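Local coordinates for protein nuclear hormone receptor HR38 (Drosophila melanogaster, PDB 1PDU) that acts as an orphan nuclear receptor through its ligand-binding domain and mediates an atypical ecdysteroid signalling pathway in the fly, at residues Asp75-Ala88 and Thr156-Val170. Residues are numbered along the deposited sequence; the frame is centred on the assembly and turned at random.
Sequences DLLPEDQELLFQSA and TLITERHGLREPKKV
D80, a buried carboxylate on helix 78-100, receives two successive backbone amides of the loop joining helices 146-157 and 167-187, a compact example of one acid satisfying consecutive amides just after the type II turn R161-L164. D80 OD1 takes R165 N at 2.6 Å through its syn lone pair, in a nearly straight bond (165°), while D80 OD2 accepts E166 N at 3.1 Å, again on the syn side but 22° out of the carboxylate plane. Water 1 accepts from L77 N and donates to E166 OE2; both N-cap residues, L77 and E166, are thus tied to one solvent molecule. At the other end water 2 donates to L84 O and L157 O and accepts from R161 NE at 2.7 Å. The R161 guanidinium, flanked on its two faces, toward the rim, by S87 CB and T159 CG2, sends NH2 to a salt bridge with E91. Between these polar sites L84 wedges into the loop: L84 CD1 meets V170 CG2 tip to tip at 4.0 Å, and its CD2 lies against L164 CD2. The loop is therefore held at one end by D80 and the L77-water-E166 link, at the other by R161 and water 2, and the amides D80 accepts probably stabilise its negative charge.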
# COMPACT_ATOMS: atom_id res chain seq x y z
N ASP A 75 -18.55 -3.17 9.02
CA ASP A 75 -19.22 -3.32 10.29
C ASP A 75 -18.61 -2.31 11.27
O ASP A 75 -19.10 -2.14 12.38
CB ASP A 75 -19.09 -4.75 10.82
CG ASP A 75 -19.73 -5.77 9.88
OD1 ASP A 75 -20.76 -5.43 9.25
OD2 ASP A 75 -19.23 -6.91 9.79
N LEU A 76 -17.55 -1.65 10.83
CA LEU A 76 -16.91 -0.62 11.63
C LEU A 76 -17.67 0.67 11.34
O LEU A 76 -18.26 0.81 10.27
CB LEU A 76 -15.44 -0.44 11.23
CG LEU A 76 -14.52 -1.64 11.48
CD1 LEU A 76 -13.15 -1.34 10.90
CD2 LEU A 76 -14.43 -1.92 12.97
N LEU A 77 -17.66 1.59 12.29
CA LEU A 77 -18.35 2.85 12.08
C LEU A 77 -17.72 3.57 10.89
O LEU A 77 -16.55 3.38 10.60
CB LEU A 77 -18.24 3.73 13.33
CG LEU A 77 -19.02 3.27 14.56
CD1 LEU A 77 -18.60 4.10 15.77
CD2 LEU A 77 -20.52 3.41 14.29
N PRO A 78 -18.51 4.39 10.18
CA PRO A 78 -17.98 5.12 9.02
C PRO A 78 -16.83 6.05 9.40
O PRO A 78 -15.93 6.31 8.60
CB PRO A 78 -19.20 5.88 8.52
CG PRO A 78 -20.33 4.94 8.86
CD PRO A 78 -19.97 4.54 10.27
N GLU A 79 -16.86 6.54 10.63
CA GLU A 79 -15.83 7.44 11.15
C GLU A 79 -14.52 6.68 11.31
O GLU A 79 -13.45 7.22 11.00
CB GLU A 79 -16.28 8.01 12.50
CG GLU A 79 -17.72 8.49 12.49
CD GLU A 79 -18.10 9.27 13.75
OE1 GLU A 79 -19.09 10.04 13.68
OE2 GLU A 79 -17.41 9.11 14.78
N ASP A 80 -14.59 5.45 11.79
CA ASP A 80 -13.39 4.64 11.97
C ASP A 80 -12.85 4.16 10.63
O ASP A 80 -11.63 4.09 10.44
CB ASP A 80 -13.68 3.45 12.90
CG ASP A 80 -13.93 3.89 14.34
OD1 ASP A 80 -13.47 4.98 14.74
OD2 ASP A 80 -14.58 3.13 15.09
N GLN A 81 -13.74 3.84 9.70
CA GLN A 81 -13.35 3.42 8.36
C GLN A 81 -12.50 4.53 7.75
O GLN A 81 -11.41 4.29 7.24
CB GLN A 81 -14.57 3.21 7.48
CG GLN A 81 -15.35 1.94 7.73
CD GLN A 81 -16.64 1.88 6.92
OE1 GLN A 81 -16.65 2.20 5.73
NE2 GLN A 81 -17.72 1.48 7.56
N GLU A 82 -13.03 5.75 7.81
CA GLU A 82 -12.36 6.92 7.26
C GLU A 82 -11.02 7.16 7.95
O GLU A 82 -10.00 7.36 7.30
CB GLU A 82 -13.27 8.14 7.43
CG GLU A 82 -12.72 9.44 6.85
CD GLU A 82 -13.54 10.66 7.27
OE1 GLU A 82 -13.14 11.80 6.91
OE2 GLU A 82 -14.57 10.48 7.96
N LEU A 83 -11.02 7.14 9.28
CA LEU A 83 -9.79 7.36 10.00
C LEU A 83 -8.76 6.30 9.63
O LEU A 83 -7.62 6.62 9.30
CB LEU A 83 -10.05 7.34 11.50
CG LEU A 83 -8.82 7.57 12.38
CD1 LEU A 83 -8.13 8.86 11.94
CD2 LEU A 83 -9.22 7.66 13.84
N LEU A 84 -9.16 5.03 9.69
CA LEU A 84 -8.25 3.94 9.35
C LEU A 84 -7.74 4.07 7.91
O LEU A 84 -6.55 3.91 7.65
CB LEU A 84 -8.94 2.58 9.53
CG LEU A 84 -9.25 2.15 10.97
CD1 LEU A 84 -9.95 0.81 10.97
CD2 LEU A 84 -7.96 2.06 11.77
N PHE A 85 -8.63 4.37 6.98
CA PHE A 85 -8.23 4.48 5.58
C PHE A 85 -7.27 5.61 5.29
O PHE A 85 -6.24 5.42 4.65
CB PHE A 85 -9.42 4.62 4.66
CG PHE A 85 -9.05 4.50 3.22
CD1 PHE A 85 -8.74 3.25 2.68
CD2 PHE A 85 -8.93 5.64 2.42
CE1 PHE A 85 -8.30 3.14 1.36
CE2 PHE A 85 -8.49 5.53 1.10
CZ PHE A 85 -8.18 4.28 0.57
N GLN A 86 -7.61 6.80 5.76
CA GLN A 86 -6.77 7.97 5.55
C GLN A 86 -5.40 7.74 6.17
O GLN A 86 -4.38 8.11 5.60
CB GLN A 86 -7.45 9.21 6.15
CG GLN A 86 -8.77 9.55 5.47
CD GLN A 86 -9.49 10.74 6.10
OE1 GLN A 86 -9.01 11.32 7.08
NE2 GLN A 86 -10.63 11.11 5.53
N SER A 87 -5.39 7.10 7.34
CA SER A 87 -4.14 6.82 8.05
C SER A 87 -3.21 5.79 7.40
O SER A 87 -2.01 5.79 7.68
CB SER A 87 -4.43 6.37 9.48
OG SER A 87 -5.01 7.43 10.24
N ALA A 88 -3.75 4.93 6.54
CA ALA A 88 -2.93 3.90 5.91
C ALA A 88 -2.82 3.98 4.40
O ALA A 88 -2.08 3.21 3.78
CB ALA A 88 -3.45 2.52 6.31
N THR A 156 -2.25 -3.55 7.49
CA THR A 156 -1.71 -2.20 7.39
C THR A 156 -2.88 -1.24 7.61
O THR A 156 -2.72 -0.17 8.18
CB THR A 156 -1.11 -1.95 6.01
OG1 THR A 156 -0.05 -2.89 5.78
CG2 THR A 156 -0.56 -0.53 5.91
N LEU A 157 -4.06 -1.67 7.17
CA LEU A 157 -5.28 -0.87 7.30
C LEU A 157 -5.94 -1.02 8.66
O LEU A 157 -6.26 -0.04 9.33
CB LEU A 157 -6.28 -1.26 6.20
CG LEU A 157 -7.62 -0.55 6.35
CD1 LEU A 157 -7.45 0.94 6.07
CD2 LEU A 157 -8.64 -1.17 5.40
N ILE A 158 -6.15 -2.27 9.07
CA ILE A 158 -6.78 -2.57 10.35
C ILE A 158 -5.69 -2.66 11.42
O ILE A 158 -5.13 -3.73 11.68
CB ILE A 158 -7.58 -3.89 10.26
CG1 ILE A 158 -8.48 -3.86 9.02
CG2 ILE A 158 -8.41 -4.09 11.51
CD1 ILE A 158 -9.35 -2.62 8.92
N THR A 159 -5.39 -1.52 12.02
CA THR A 159 -4.36 -1.41 13.04
C THR A 159 -4.74 -0.28 13.99
O THR A 159 -5.60 0.55 13.66
CB THR A 159 -2.98 -1.08 12.39
OG1 THR A 159 -1.97 -0.99 13.39
CG2 THR A 159 -3.04 0.25 11.64
N GLU A 160 -4.11 -0.25 15.15
CA GLU A 160 -4.39 0.80 16.13
C GLU A 160 -4.06 2.19 15.58
O GLU A 160 -3.01 2.40 14.98
CB GLU A 160 -3.60 0.53 17.41
N ARG A 161 -4.98 3.12 15.78
CA ARG A 161 -4.80 4.50 15.36
C ARG A 161 -5.40 5.38 16.44
O ARG A 161 -6.35 4.99 17.12
CB ARG A 161 -5.51 4.79 14.04
CG ARG A 161 -5.06 3.98 12.85
CD ARG A 161 -3.63 4.27 12.42
NE ARG A 161 -3.39 3.70 11.10
CZ ARG A 161 -2.20 3.64 10.50
NH1 ARG A 161 -1.13 4.13 11.10
NH2 ARG A 161 -2.08 3.11 9.28
N HIS A 162 -4.85 6.57 16.62
CA HIS A 162 -5.37 7.48 17.62
C HIS A 162 -6.64 8.13 17.08
O HIS A 162 -6.70 8.52 15.92
CB HIS A 162 -4.33 8.54 17.98
CG HIS A 162 -3.10 7.98 18.63
ND1 HIS A 162 -3.15 7.17 19.75
CD2 HIS A 162 -1.79 8.09 18.31
CE1 HIS A 162 -1.93 6.80 20.09
NE2 HIS A 162 -1.08 7.35 19.23
N GLY A 163 -7.66 8.21 17.92
CA GLY A 163 -8.91 8.82 17.51
C GLY A 163 -10.02 7.88 17.07
O GLY A 163 -11.06 8.33 16.61
N LEU A 164 -9.80 6.57 17.20
CA LEU A 164 -10.83 5.62 16.82
C LEU A 164 -11.99 5.63 17.81
O LEU A 164 -11.77 5.71 19.02
CB LEU A 164 -10.25 4.21 16.74
CG LEU A 164 -9.39 3.89 15.52
CD1 LEU A 164 -8.62 2.58 15.78
CD2 LEU A 164 -10.28 3.79 14.28
N ARG A 165 -13.21 5.54 17.30
CA ARG A 165 -14.39 5.52 18.16
C ARG A 165 -14.51 4.16 18.86
O ARG A 165 -14.87 4.09 20.03
CB ARG A 165 -15.65 5.79 17.34
CG ARG A 165 -16.94 5.79 18.14
CD ARG A 165 -17.12 7.08 18.94
NE ARG A 165 -18.44 7.13 19.56
CZ ARG A 165 -18.83 6.34 20.56
NH1 ARG A 165 -18.00 5.45 21.08
NH2 ARG A 165 -20.07 6.43 21.01
N GLU A 166 -14.22 3.09 18.13
CA GLU A 166 -14.30 1.74 18.70
C GLU A 166 -12.98 1.01 18.52
O GLU A 166 -12.89 0.04 17.77
CB GLU A 166 -15.42 0.93 18.02
CG GLU A 166 -16.82 1.50 18.17
CD GLU A 166 -17.88 0.57 17.60
OE1 GLU A 166 -18.42 -0.27 18.35
OE2 GLU A 166 -18.16 0.67 16.39
N PRO A 167 -11.93 1.45 19.23
CA PRO A 167 -10.62 0.81 19.11
C PRO A 167 -10.67 -0.71 19.32
O PRO A 167 -10.02 -1.46 18.59
CB PRO A 167 -9.79 1.52 20.17
CG PRO A 167 -10.83 1.82 21.23
CD PRO A 167 -11.97 2.34 20.40
N LYS A 168 -11.44 -1.13 20.31
CA LYS A 168 -11.57 -2.54 20.64
C LYS A 168 -12.15 -3.33 19.49
O LYS A 168 -11.74 -4.47 19.25
CB LYS A 168 -12.45 -2.70 21.89
N LYS A 169 -13.10 -2.73 18.77
CA LYS A 169 -13.72 -3.41 17.63
C LYS A 169 -12.69 -3.55 16.50
O LYS A 169 -12.69 -4.53 15.76
CB LYS A 169 -14.96 -2.63 17.17
CG LYS A 169 -15.88 -3.44 16.26
CD LYS A 169 -17.26 -2.79 16.15
CE LYS A 169 -18.21 -3.67 15.33
NZ LYS A 169 -19.65 -3.27 15.50
N VAL A 170 -11.81 -2.57 16.39
CA VAL A 170 -10.76 -2.59 15.39
C VAL A 170 -9.75 -3.68 15.74
O VAL A 170 -9.34 -4.46 14.88
CB VAL A 170 -10.02 -1.24 15.32
CG1 VAL A 170 -8.78 -1.37 14.46
CG2 VAL A 170 -10.93 -0.17 14.77
O HOH W 1 -16.03 1.30 14.41
O HOH W 2 -4.96 2.36 9.40